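Local coordinates for iron-chelator utilization protein (Thermobifida fusca TM51, PDB 4YHB) that probably uses its bound FAD to reduce ferric siderophores taken up by the cell, so that their iron can be released, at residues Val23-Ile28 with Ala120-Arg125; Val35-Ser40 with Arg99-Asp104; Leu45-Phe50 with Tyr89-Phe94. All coordinates share one frame; numbering follows the deposited sequence.

Contact 1. Residues Val23-Ile28 with Ala120-Arg125; sequences VNVRRI and AQPGDR
Gln121, whose CA packs against Val25 CG2, donates its N-H to Asp124 OD2 at 3.0 Å and so fixes the loop that meets strand 17-29 of the FAD-binding beta barrel. This loop is a type II beta turn from Gln121 to Asp124. The carboxylate is approached from above its plane, and the return bond, Asp124 N to Gln121 O at 3.1 Å, closes the turn. Pro122 and Gly123 take the second and third positions, Gly123 with the positive phi (101°) usual for the third position of a type II turn.

Between the two segments the contact is made by van der Waals touches and buries 187 Å² in all. Val25 straddles the carbonyl of Ala120: CG1, anti to its own backbone N (chi1 -178°), and CG2 each lie 3.7 Å from Ala120 O. CG2 also reaches the ring of Pro122, 4.0 Å from CD. Backbone hydrogen bonds of Gly123 and Asp124 with Val22 anchor the turn just ahead of strand segment 23-28. Beyond them Val23 and Asn24 form a classic beta bulge opposite Asp36. The side chain of Val23 points away from the loop, leaving its backbone O to meet Pro122 CG at 3.8 Å.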
loop_
_atom_site.group_PDB
_atom_site.type_symbol
_atom_site.label_atom_id
_atom_site.label_comp_id
_atom_site.label_asym_id
_atom_site.label_seq_id
_atom_site.Cartn_x
_atom_site.Cartn_y
_atom_site.Cartn_z
ATOM N N VAL A 23 16.477 0.588 10.403
ATOM C CA VAL A 23 17.111 -0.283 11.387
ATOM C C VAL A 23 17.279 -1.716 10.857
ATOM O O VAL A 23 18.333 -2.332 11.048
ATOM C CB VAL A 23 16.307 -0.305 12.683
ATOM C CG1 VAL A 23 16.999 -1.172 13.712
ATOM C CG2 VAL A 23 16.134 1.141 13.212
ATOM N N ASN A 24 16.238 -2.227 10.195
ATOM C CA ASN A 24 16.267 -3.569 9.604
ATOM C C ASN A 24 15.911 -3.527 8.123
ATOM O O ASN A 24 15.060 -2.732 7.707
ATOM C CB ASN A 24 15.299 -4.508 10.327
ATOM C CG ASN A 24 15.467 -4.481 11.843
ATOM O OD1 ASN A 24 16.585 -4.472 12.358
ATOM N ND2 ASN A 24 14.350 -4.477 12.562
ATOM N N VAL A 25 16.567 -4.383 7.337
ATOM C CA VAL A 25 16.218 -4.574 5.925
ATOM C C VAL A 25 16.059 -6.067 5.674
ATOM O O VAL A 25 16.965 -6.854 5.986
ATOM C CB VAL A 25 17.284 -3.989 4.974
ATOM C CG1 VAL A 25 16.862 -4.160 3.510
ATOM C CG2 VAL A 25 17.523 -2.512 5.271
ATOM N N ARG A 26 14.898 -6.462 5.148
ATOM C CA ARG A 26 14.627 -7.862 4.838
ATOM C C ARG A 26 14.217 -8.000 3.361
ATOM O O ARG A 26 13.174 -7.501 2.969
ATOM C CB ARG A 26 13.523 -8.407 5.757
ATOM C CG ARG A 26 13.899 -8.483 7.251
ATOM C CD ARG A 26 12.684 -8.453 8.196
ATOM N NE ARG A 26 11.683 -9.484 7.923
ATOM C CZ ARG A 26 10.450 -9.492 8.434
ATOM N NH1 ARG A 26 10.051 -8.516 9.243
ATOM N NH2 ARG A 26 9.606 -10.473 8.129
ATOM N N ARG A 27 15.052 -8.634 2.541
ATOM C CA ARG A 27 14.689 -8.839 1.141
ATOM C C ARG A 27 13.800 -10.074 1.074
ATOM O O ARG A 27 14.287 -11.197 0.939
ATOM C CB ARG A 27 15.932 -8.990 0.256
ATOM C CG ARG A 27 15.619 -9.228 -1.243
ATOM C CD ARG A 27 14.939 -8.007 -1.914
ATOM N NE ARG A 27 15.897 -6.919 -2.063
ATOM C CZ ARG A 27 16.304 -6.416 -3.222
ATOM N NH1 ARG A 27 15.817 -6.872 -4.374
ATOM N NH2 ARG A 27 17.203 -5.446 -3.224
ATOM N N ILE A 28 12.497 -9.862 1.212
ATOM C CA ILE A 28 11.565 -10.969 1.355
ATOM C C ILE A 28 11.342 -11.732 0.045
ATOM O O ILE A 28 11.172 -12.944 0.072
ATOM C CB ILE A 28 10.213 -10.494 1.902
ATOM C CG1 ILE A 28 9.688 -9.318 1.079
ATOM C CG2 ILE A 28 10.341 -10.059 3.386
ATOM C CD1 ILE A 28 8.313 -8.842 1.529
ATOM N N ALA A 120 18.572 0.068 -0.086
ATOM C CA ALA A 120 18.203 0.360 1.291
ATOM C C ALA A 120 19.066 -0.426 2.273
ATOM O O ALA A 120 19.251 -1.628 2.126
ATOM C CB ALA A 120 16.728 0.058 1.520
ATOM N N GLN A 121 19.607 0.264 3.271
ATOM C CA GLN A 121 20.435 -0.399 4.271
ATOM C C GLN A 121 20.375 0.365 5.594
ATOM O O GLN A 121 20.051 1.553 5.602
ATOM C CB GLN A 121 21.879 -0.530 3.765
ATOM C CG GLN A 121 22.599 0.776 3.530
ATOM C CD GLN A 121 23.956 0.577 2.863
ATOM O OE1 GLN A 121 24.625 -0.438 3.074
ATOM N NE2 GLN A 121 24.359 1.545 2.040
ATOM N N PRO A 122 20.658 -0.320 6.716
ATOM C CA PRO A 122 20.602 0.328 8.031
ATOM C C PRO A 122 21.404 1.629 8.043
ATOM O O PRO A 122 22.490 1.680 7.467
ATOM C CB PRO A 122 21.219 -0.720 8.963
ATOM C CG PRO A 122 20.898 -2.013 8.303
ATOM C CD PRO A 122 21.083 -1.732 6.829
ATOM N N GLY A 123 20.845 2.677 8.635
ATOM C CA GLY A 123 21.509 3.969 8.648
ATOM C C GLY A 123 20.974 4.965 7.630
ATOM O O GLY A 123 21.156 6.162 7.813
ATOM N N ASP A 124 20.349 4.489 6.551
ATOM C CA ASP A 124 19.634 5.385 5.631
ATOM C C ASP A 124 18.521 6.076 6.388
ATOM O O ASP A 124 17.906 5.469 7.253
ATOM C CB ASP A 124 19.024 4.632 4.444
ATOM C CG ASP A 124 20.066 4.091 3.484
ATOM O OD1 ASP A 124 21.225 4.545 3.540
ATOM O OD2 ASP A 124 19.708 3.224 2.654
ATOM N N ARG A 125 18.243 7.330 6.056
ATOM C CA ARG A 125 17.155 8.034 6.724
ATOM C C ARG A 125 16.126 8.551 5.722
ATOM O O ARG A 125 16.460 8.869 4.579
ATOM C CB ARG A 125 17.723 9.177 7.584
ATOM C CG ARG A 125 18.701 8.666 8.649
ATOM C CD ARG A 125 19.382 9.771 9.467
ATOM N NE ARG A 125 20.315 9.192 10.444
ATOM C CZ ARG A 125 21.635 9.116 10.281
ATOM N NH1 ARG A 125 22.212 9.608 9.191
ATOM N NH2 ARG A 125 22.388 8.568 11.229
#

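Contact 2. Residues Val35-Ser40 with Arg99-Asp104; sequences VDLGGS and RLLTID. Unlike the reference sequence in segment 99-104: Arg99 (reference Gly). With FAD (flavin-adenine dinucleotide), chain C.
Arg99 reaches across to the loop after Gly38, its bent chain bringing NH1 to 3.9 Å from Ser40 O, near the guanidinium plane but too far for a bond. It stands where the reference sequence has glycine, at the first position of a G1 beta bulge in which Arg99 and Leu100 both face Asp95. A water links the ends of the two segments, accepting from Gly39 N and donating to Arg99 O at 2.7 Å. Leu100 then lays CD2 over Gly38, 4.0 Å from its CA.

From here the antiparallel pairing is regular. Leu101 and Leu37 form a hydrogen-bonded pair, with Leu37 N only 2.7 Å from Leu101 O. At the next, non-hydrogen-bonded pair, Thr102 lies alongside Asp36 and donates OG1 to Asp36 OD1 at 2.6 Å, meeting the carboxylate 37° out of its plane. Asp36 CG lies anti to the carbonyl carbon (chi1 -63°), which turns the carboxylate along Thr102. Asn24 binds the other oxygen, OD2, so the acid is gripped from strands on both sides. Ile103 pairs with Val35, its N 2.9 Å from Val35 O, while its CG1 packs on Leu37 CD1 on the opposite face from Thr102. Asp104 ends the segment at the flavin: its carbonyl O accepts a hydrogen bond from FAD N3 at 2.9 Å, and its carboxylate forms a salt bridge with Arg34.

Within the six-stranded antiparallel barrel of the FAD-binding domain, strand 32-38 is flanked by strand 17-29, whose Leu20 and Val22 touch Leu37, and strand 100-106 by strand 86-95, whose Tyr89 and Val91 touch Ile103 and Leu101.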
loop_
_atom_site.group_PDB
_atom_site.type_symbol
_atom_site.label_atom_id
_atom_site.label_comp_id
_atom_site.label_asym_id
_atom_site.label_seq_id
_atom_site.Cartn_x
_atom_site.Cartn_y
_atom_site.Cartn_z
ATOM N N VAL A 35 11.369 -3.002 5.073
ATOM C CA VAL A 35 12.253 -2.102 5.792
ATOM C C VAL A 35 11.598 -1.707 7.110
ATOM O O VAL A 35 10.424 -1.318 7.117
ATOM C CB VAL A 35 12.550 -0.844 4.937
ATOM C CG1 VAL A 35 13.381 0.176 5.713
ATOM C CG2 VAL A 35 13.235 -1.235 3.623
ATOM N N ASP A 36 12.330 -1.824 8.220
ATOM C CA ASP A 36 11.841 -1.287 9.495
ATOM C C ASP A 36 12.505 0.060 9.772
ATOM O O ASP A 36 13.737 0.143 9.750
ATOM C CB ASP A 36 12.126 -2.246 10.659
ATOM C CG ASP A 36 11.406 -3.585 10.530
ATOM O OD1 ASP A 36 10.325 -3.646 9.898
ATOM O OD2 ASP A 36 11.932 -4.588 11.075
ATOM N N LEU A 37 11.692 1.093 10.030
ATOM C CA LEU A 37 12.171 2.447 10.321
ATOM C C LEU A 37 11.945 2.771 11.799
ATOM O O LEU A 37 10.884 2.474 12.339
ATOM C CB LEU A 37 11.450 3.487 9.452
ATOM C CG LEU A 37 11.578 3.318 7.929
ATOM C CD1 LEU A 37 10.535 4.164 7.200
ATOM C CD2 LEU A 37 12.971 3.748 7.521
ATOM N N GLY A 38 12.935 3.375 12.446
ATOM C CA GLY A 38 12.807 3.716 13.857
ATOM C C GLY A 38 13.440 5.052 14.174
ATOM O O GLY A 38 13.886 5.756 13.269
ATOM N N GLY A 39 13.498 5.389 15.463
ATOM C CA GLY A 39 14.085 6.642 15.909
ATOM C C GLY A 39 13.112 7.342 16.842
ATOM O O GLY A 39 11.922 7.046 16.828
ATOM N N SER A 40 13.607 8.267 17.660
ATOM C CA SER A 40 12.756 8.902 18.659
ATOM C C SER A 40 11.586 9.687 18.054
ATOM O O SER A 40 10.559 9.860 18.711
ATOM C CB SER A 40 13.594 9.829 19.559
ATOM O OG SER A 40 14.292 10.799 18.793
ATOM N N ARG A 99 8.588 0.234 18.699
ATOM C CA ARG A 99 8.794 1.565 18.130
ATOM C C ARG A 99 9.404 1.453 16.745
ATOM O O ARG A 99 10.425 2.072 16.454
ATOM C CB ARG A 99 9.677 2.426 19.039
ATOM C CG ARG A 99 9.115 2.573 20.442
ATOM C CD ARG A 99 9.811 3.676 21.231
ATOM N NE ARG A 99 8.875 4.748 21.563
ATOM C CZ ARG A 99 9.044 6.028 21.241
ATOM N NH1 ARG A 99 10.131 6.424 20.588
ATOM N NH2 ARG A 99 8.123 6.915 21.587
ATOM N N LEU A 100 8.773 0.646 15.900
ATOM C CA LEU A 100 9.275 0.413 14.548
ATOM C C LEU A 100 8.147 0.490 13.519
ATOM O O LEU A 100 7.086 -0.092 13.717
ATOM C CB LEU A 100 9.963 -0.953 14.460
ATOM C CG LEU A 100 11.342 -1.178 15.087
ATOM C CD1 LEU A 100 11.768 -2.644 14.908
ATOM C CD2 LEU A 100 12.399 -0.230 14.504
ATOM N N LEU A 101 8.390 1.222 12.434
ATOM C CA LEU A 101 7.457 1.334 11.317
ATOM C C LEU A 101 7.951 0.473 10.170
ATOM O O LEU A 101 9.054 0.698 9.676
ATOM C CB LEU A 101 7.329 2.791 10.862
ATOM C CG LEU A 101 6.677 3.061 9.503
ATOM C CD1 LEU A 101 5.250 2.525 9.470
ATOM C CD2 LEU A 101 6.714 4.563 9.148
ATOM N N THR A 102 7.140 -0.497 9.744
ATOM C CA THR A 102 7.527 -1.388 8.653
ATOM C C THR A 102 6.891 -0.963 7.327
ATOM O O THR A 102 5.679 -0.719 7.247
ATOM C CB THR A 102 7.141 -2.847 8.947
ATOM O OG1 THR A 102 7.780 -3.265 10.153
ATOM C CG2 THR A 102 7.586 -3.766 7.803
ATOM N N ILE A 103 7.726 -0.861 6.302
ATOM C CA ILE A 103 7.285 -0.504 4.960
ATOM C C ILE A 103 7.781 -1.528 3.953
ATOM O O ILE A 103 8.977 -1.858 3.935
ATOM C CB ILE A 103 7.819 0.870 4.516
ATOM C CG1 ILE A 103 7.606 1.937 5.595
ATOM C CG2 ILE A 103 7.231 1.255 3.134
ATOM C CD1 ILE A 103 6.272 2.578 5.595
ATOM N N ASP A 104 6.872 -2.011 3.108
ATOM C CA ASP A 104 7.242 -2.888 1.998
ATOM C C ASP A 104 7.388 -2.094 0.696
ATOM O O ASP A 104 6.414 -1.500 0.217
ATOM C CB ASP A 104 6.182 -3.988 1.815
ATOM C CG ASP A 104 6.308 -5.099 2.831
ATOM O OD1 ASP A 104 7.196 -5.005 3.691
ATOM O OD2 ASP A 104 5.525 -6.075 2.767
HETATM P PA FAD C . 7.728 7.504 -9.640
HETATM O O1A FAD C . 8.691 8.694 -9.752
HETATM O O2A FAD C . 6.379 7.911 -8.935
HETATM O O5B FAD C . 7.305 7.071 -11.132
HETATM C C5B FAD C . 8.252 6.993 -12.136
HETATM C C4B FAD C . 7.786 5.981 -13.200
HETATM O O4B FAD C . 7.789 4.666 -12.714
HETATM C C3B FAD C . 6.425 6.246 -13.688
HETATM O O3B FAD C . 6.441 5.980 -15.053
HETATM C C2B FAD C . 5.611 5.299 -13.001
HETATM O O2B FAD C . 4.482 4.853 -13.743
HETATM C C1B FAD C . 6.504 4.147 -12.809
HETATM N N9A FAD C . 6.246 3.351 -11.616
HETATM C C8A FAD C . 5.904 3.808 -10.392
HETATM N N7A FAD C . 5.777 2.763 -9.563
HETATM C C5A FAD C . 6.080 1.640 -10.256
HETATM C C6A FAD C . 6.125 0.283 -9.938
HETATM N N6A FAD C . 5.830 -0.144 -8.615
HETATM N N1A FAD C . 6.460 -0.610 -10.885
HETATM C C2A FAD C . 6.751 -0.211 -12.141
HETATM N N3A FAD C . 6.717 1.082 -12.480
HETATM C C4A FAD C . 6.372 2.012 -11.562
HETATM N N1 FAD C . 4.206 1.144 -3.451
HETATM C C2 FAD C . 4.956 0.228 -2.834
HETATM O O2 FAD C . 5.913 -0.263 -3.412
HETATM N N3 FAD C . 4.624 -0.127 -1.555
HETATM C C4 FAD C . 3.570 0.419 -0.911
HETATM O O4 FAD C . 3.332 0.064 0.235
HETATM C C4X FAD C . 2.764 1.371 -1.536
HETATM N N5 FAD C . 1.668 1.958 -0.929
HETATM C C5X FAD C . 0.946 2.890 -1.594
HETATM C C6 FAD C . -0.158 3.494 -0.981
HETATM C C7 FAD C . -0.833 4.355 -1.581
HETATM C C7M FAD C . -2.024 4.945 -0.802
HETATM C C8 FAD C . -0.642 4.789 -2.729
HETATM C C8M FAD C . -1.496 5.818 -3.414
HETATM C C9 FAD C . 0.401 4.304 -3.470
HETATM C C9A FAD C . 1.377 3.239 -2.970
HETATM N N10 FAD C . 2.422 2.653 -3.533
HETATM C C10 FAD C . 3.131 1.723 -2.857
HETATM C "C1'" FAD C . 2.803 3.014 -4.917
HETATM C "C2'" FAD C . 3.888 4.045 -4.972
HETATM O "O2'" FAD C . 3.456 5.199 -4.369
HETATM C "C3'" FAD C . 4.250 4.286 -6.480
HETATM O "O3'" FAD C . 4.603 3.052 -7.019
HETATM C "C4'" FAD C . 5.264 5.369 -6.734
HETATM O "O4'" FAD C . 5.151 5.819 -8.017
HETATM C "C5'" FAD C . 6.717 4.902 -6.548
HETATM O "O5'" FAD C . 7.629 5.967 -6.437
HETATM P P FAD C . 8.786 6.013 -7.513
HETATM O O1P FAD C . 9.534 7.310 -7.130
HETATM O O2P FAD C . 9.413 4.593 -7.467
HETATM O O3P FAD C . 8.584 6.281 -9.058
HETATM O O HOH W 1 12.642 3.326 17.267
#

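Contact 3. Residues Leu45-Phe50 with Tyr89-Phe94; sequences LRSDNF and YTVRRF. With FAD (flavin-adenine dinucleotide), chain C.
Leu45 brings its carbonyl O unusually close to an aromatic ring, 3.1 Å from Phe94 CE2, while its own side chain covers the same residue. Leu45 CD2 sits over a face of the Phe94 ring, 4.2 Å from the centroid and 28° off the normal, a CH-pi contact. The ring is swung out to meet the loop by a first torsion that sets CG anti to the backbone N (chi1 172°). Farther along, Ser47 lays its side chain on Val91, OG lying 3.6 Å from CG1. That hydroxyl has its polar partners elsewhere, in Asp52 and Arg157. A water donates to Ser47 O at 2.9 Å and, only weakly, to Phe94 O, tying the two backbones together.

The strand that receives this loop carries the flavin-binding R-x-Y-[S/T] motif of the ferredoxin reductase superfamily, here Arg87 to Thr90. Thr90 works on two sides. Its N donates to FAD O4 at 3.0 Å, a nearly straight bond (160°), and OG1 lies 3.0 Å from FAD N5, the locus of hydride transfer in flavoenzymes. CG2 rests 3.8 Å from Phe50 O, a carbonyl buried with no polar partner. The preceding Tyr89 presents a ring edge to the isoalloxazine, CD2 being 3.3 Å from FAD N3, and also touches Phe105 and Ile103.

On the far side of the loop, Arg46 and Asp48 form a salt bridge; Arg46 also bridges to Glu11, and Asp48 is hydrogen-bonded to Tyr13. Phe50 sets out from its backbone away from the strand, and its ring meets Trp224, of the parallel sheet in the neighbouring domain, edge-to-face.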
loop_
_atom_site.group_PDB
_atom_site.type_symbol
_atom_site.label_atom_id
_atom_site.label_comp_id
_atom_site.label_asym_id
_atom_site.label_seq_id
_atom_site.Cartn_x
_atom_site.Cartn_y
_atom_site.Cartn_z
ATOM N N LEU A 45 3.267 8.313 16.743
ATOM C CA LEU A 45 2.784 7.757 15.479
ATOM C C LEU A 45 1.639 6.777 15.741
ATOM O O LEU A 45 1.701 5.990 16.680
ATOM C CB LEU A 45 3.926 7.071 14.714
ATOM C CG LEU A 45 3.603 6.496 13.325
ATOM C CD1 LEU A 45 3.257 7.608 12.354
ATOM C CD2 LEU A 45 4.773 5.661 12.791
ATOM N N ARG A 46 0.596 6.846 14.916
ATOM C CA ARG A 46 -0.549 5.936 15.001
ATOM C C ARG A 46 -0.869 5.279 13.656
ATOM O O ARG A 46 -0.688 5.885 12.604
ATOM C CB ARG A 46 -1.807 6.674 15.471
ATOM C CG ARG A 46 -1.713 7.373 16.809
ATOM C CD ARG A 46 -3.069 7.989 17.145
ATOM N NE ARG A 46 -4.139 6.991 17.068
ATOM C CZ ARG A 46 -5.437 7.278 17.054
ATOM N NH1 ARG A 46 -5.839 8.543 17.101
ATOM N NH2 ARG A 46 -6.334 6.300 16.987
ATOM N N SER A 47 -1.385 4.058 13.702
ATOM C CA SER A 47 -1.943 3.423 12.514
ATOM C C SER A 47 -3.001 2.420 12.937
ATOM O O SER A 47 -2.688 1.416 13.570
ATOM C CB SER A 47 -0.856 2.736 11.682
ATOM O OG SER A 47 -1.442 2.037 10.586
ATOM N N ASP A 48 -4.256 2.693 12.599
ATOM C CA ASP A 48 -5.349 1.849 13.071
ATOM C C ASP A 48 -5.899 0.886 12.016
ATOM O O ASP A 48 -6.556 -0.096 12.358
ATOM C CB ASP A 48 -6.488 2.724 13.602
ATOM C CG ASP A 48 -6.112 3.441 14.881
ATOM O OD1 ASP A 48 -6.016 2.764 15.922
ATOM O OD2 ASP A 48 -5.893 4.670 14.842
ATOM N N ASN A 49 -5.641 1.152 10.741
ATOM C CA ASN A 49 -6.279 0.349 9.694
ATOM C C ASN A 49 -5.355 -0.034 8.534
ATOM O O ASN A 49 -4.295 0.564 8.354
ATOM C CB ASN A 49 -7.512 1.085 9.172
ATOM C CG ASN A 49 -8.631 1.118 10.199
ATOM O OD1 ASN A 49 -9.330 0.115 10.401
ATOM N ND2 ASN A 49 -8.790 2.256 10.874
ATOM N N PHE A 50 -5.789 -1.021 7.747
ATOM C CA PHE A 50 -4.908 -1.741 6.829
ATOM C C PHE A 50 -4.358 -0.905 5.679
ATOM O O PHE A 50 -3.256 -1.170 5.200
ATOM C CB PHE A 50 -5.627 -2.969 6.251
ATOM C CG PHE A 50 -6.637 -2.640 5.183
ATOM C CD1 PHE A 50 -6.304 -2.751 3.840
ATOM C CD2 PHE A 50 -7.918 -2.228 5.522
ATOM C CE1 PHE A 50 -7.229 -2.452 2.855
ATOM C CE2 PHE A 50 -8.844 -1.929 4.550
ATOM C CZ PHE A 50 -8.504 -2.041 3.211
ATOM N N TYR A 89 3.533 5.400 0.554
ATOM C CA TYR A 89 3.804 4.000 0.871
ATOM C C TYR A 89 2.925 3.569 2.041
ATOM O O TYR A 89 2.652 4.344 2.964
ATOM C CB TYR A 89 5.297 3.770 1.208
ATOM C CG TYR A 89 6.185 3.746 -0.015
ATOM C CD1 TYR A 89 6.778 4.909 -0.482
ATOM C CD2 TYR A 89 6.392 2.560 -0.732
ATOM C CE1 TYR A 89 7.573 4.906 -1.610
ATOM C CE2 TYR A 89 7.191 2.540 -1.880
ATOM C CZ TYR A 89 7.776 3.728 -2.311
ATOM O OH TYR A 89 8.567 3.760 -3.433
ATOM N N THR A 90 2.504 2.314 2.008
ATOM C CA THR A 90 1.642 1.757 3.040
ATOM C C THR A 90 2.378 1.486 4.354
ATOM O O THR A 90 3.550 1.101 4.357
ATOM C CB THR A 90 0.996 0.447 2.541
ATOM O OG1 THR A 90 0.213 0.729 1.372
ATOM C CG2 THR A 90 0.104 -0.196 3.624
ATOM N N VAL A 91 1.680 1.704 5.472
ATOM C CA VAL A 91 2.117 1.180 6.757
ATOM C C VAL A 91 1.884 -0.324 6.755
ATOM O O VAL A 91 0.779 -0.776 7.040
ATOM C CB VAL A 91 1.355 1.845 7.934
ATOM C CG1 VAL A 91 1.813 1.254 9.275
ATOM C CG2 VAL A 91 1.566 3.338 7.899
ATOM N N ARG A 92 2.908 -1.094 6.397
ATOM C CA ARG A 92 2.788 -2.553 6.358
ATOM C C ARG A 92 2.541 -3.122 7.749
ATOM O O ARG A 92 1.720 -4.011 7.921
ATOM C CB ARG A 92 4.045 -3.188 5.750
ATOM C CG ARG A 92 3.988 -4.726 5.649
ATOM C CD ARG A 92 2.818 -5.213 4.791
ATOM N NE ARG A 92 2.704 -6.677 4.818
ATOM C CZ ARG A 92 2.132 -7.349 5.813
ATOM N NH1 ARG A 92 1.651 -6.693 6.858
ATOM N NH2 ARG A 92 2.065 -8.669 5.779
ATOM N N ARG A 93 3.275 -2.612 8.731
ATOM C CA ARG A 93 3.023 -2.899 10.137
ATOM C C ARG A 93 3.525 -1.728 10.962
ATOM O O ARG A 93 4.483 -1.042 10.582
ATOM C CB ARG A 93 3.720 -4.187 10.620
ATOM C CG ARG A 93 3.284 -5.500 9.945
ATOM C CD ARG A 93 3.786 -6.733 10.710
ATOM N NE ARG A 93 3.442 -7.977 10.023
ATOM C CZ ARG A 93 4.330 -8.821 9.508
ATOM N NH1 ARG A 93 5.632 -8.573 9.619
ATOM N NH2 ARG A 93 3.917 -9.927 8.897
ATOM N N PHE A 94 2.876 -1.496 12.092
ATOM C CA PHE A 94 3.402 -0.551 13.059
ATOM C C PHE A 94 3.388 -1.185 14.435
ATOM O O PHE A 94 2.338 -1.593 14.928
ATOM C CB PHE A 94 2.603 0.746 13.080
ATOM C CG PHE A 94 3.002 1.662 14.199
ATOM C CD1 PHE A 94 4.329 2.028 14.364
ATOM C CD2 PHE A 94 2.068 2.143 15.092
ATOM C CE1 PHE A 94 4.719 2.868 15.400
ATOM C CE2 PHE A 94 2.453 2.989 16.128
ATOM C CZ PHE A 94 3.782 3.345 16.281
HETATM P PA FAD C . 7.728 7.504 -9.640
HETATM O O1A FAD C . 8.691 8.694 -9.752
HETATM O O2A FAD C . 6.379 7.911 -8.935
HETATM O O5B FAD C . 7.305 7.071 -11.132
HETATM C C5B FAD C . 8.252 6.993 -12.136
HETATM C C4B FAD C . 7.786 5.981 -13.200
HETATM O O4B FAD C . 7.789 4.666 -12.714
HETATM C C3B FAD C . 6.425 6.246 -13.688
HETATM O O3B FAD C . 6.441 5.980 -15.053
HETATM C C2B FAD C . 5.611 5.299 -13.001
HETATM O O2B FAD C . 4.482 4.853 -13.743
HETATM C C1B FAD C . 6.504 4.147 -12.809
HETATM N N9A FAD C . 6.246 3.351 -11.616
HETATM C C8A FAD C . 5.904 3.808 -10.392
HETATM N N7A FAD C . 5.777 2.763 -9.563
HETATM C C5A FAD C . 6.080 1.640 -10.256
HETATM C C6A FAD C . 6.125 0.283 -9.938
HETATM N N6A FAD C . 5.830 -0.144 -8.615
HETATM N N1A FAD C . 6.460 -0.610 -10.885
HETATM C C2A FAD C . 6.751 -0.211 -12.141
HETATM N N3A FAD C . 6.717 1.082 -12.480
HETATM C C4A FAD C . 6.372 2.012 -11.562
HETATM N N1 FAD C . 4.206 1.144 -3.451
HETATM C C2 FAD C . 4.956 0.228 -2.834
HETATM O O2 FAD C . 5.913 -0.263 -3.412
HETATM N N3 FAD C . 4.624 -0.127 -1.555
HETATM C C4 FAD C . 3.570 0.419 -0.911
HETATM O O4 FAD C . 3.332 0.064 0.235
HETATM C C4X FAD C . 2.764 1.371 -1.536
HETATM N N5 FAD C . 1.668 1.958 -0.929
HETATM C C5X FAD C . 0.946 2.890 -1.594
HETATM C C6 FAD C . -0.158 3.494 -0.981
HETATM C C7 FAD C . -0.833 4.355 -1.581
HETATM C C7M FAD C . -2.024 4.945 -0.802
HETATM C C8 FAD C . -0.642 4.789 -2.729
HETATM C C8M FAD C . -1.496 5.818 -3.414
HETATM C C9 FAD C . 0.401 4.304 -3.470
HETATM C C9A FAD C . 1.377 3.239 -2.970
HETATM N N10 FAD C . 2.422 2.653 -3.533
HETATM C C10 FAD C . 3.131 1.723 -2.857
HETATM C "C1'" FAD C . 2.803 3.014 -4.917
HETATM C "C2'" FAD C . 3.888 4.045 -4.972
HETATM O "O2'" FAD C . 3.456 5.199 -4.369
HETATM C "C3'" FAD C . 4.250 4.286 -6.480
HETATM O "O3'" FAD C . 4.603 3.052 -7.019
HETATM C "C4'" FAD C . 5.264 5.369 -6.734
HETATM O "O4'" FAD C . 5.151 5.819 -8.017
HETATM C "C5'" FAD C . 6.717 4.902 -6.548
HETATM O "O5'" FAD C . 7.629 5.967 -6.437
HETATM P P FAD C . 8.786 6.013 -7.513
HETATM O O1P FAD C . 9.534 7.310 -7.130
HETATM O O2P FAD C . 9.413 4.593 -7.467
HETATM O O3P FAD C . 8.584 6.281 -9.058
HETATM O O HOH W 2 -0.828 -0.672 14.487
#

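In the fold
All three contacts are built on strands of the antiparallel barrel of the FAD-binding domain, which supplies much of the flavin site; in contacts 1 and 3 a loop is laid against one strand. Contact 1 joins the first and latest segments in sequence; contact 2 falls between them, and contact 3 lies within the span of contact 2. Strands 17-29, 32-38, 100-106 and 86-95 run side by side, so the contacts follow one another across the sheet: the centres of contacts 1 and 2 are about 9 Å apart, those of 2 and 3 about 10 Å, and those of 1 and 3 about 18 Å. Contact 1 lies at the surface, whereas contacts 2 and 3 both reach the flavin through adjacent strands.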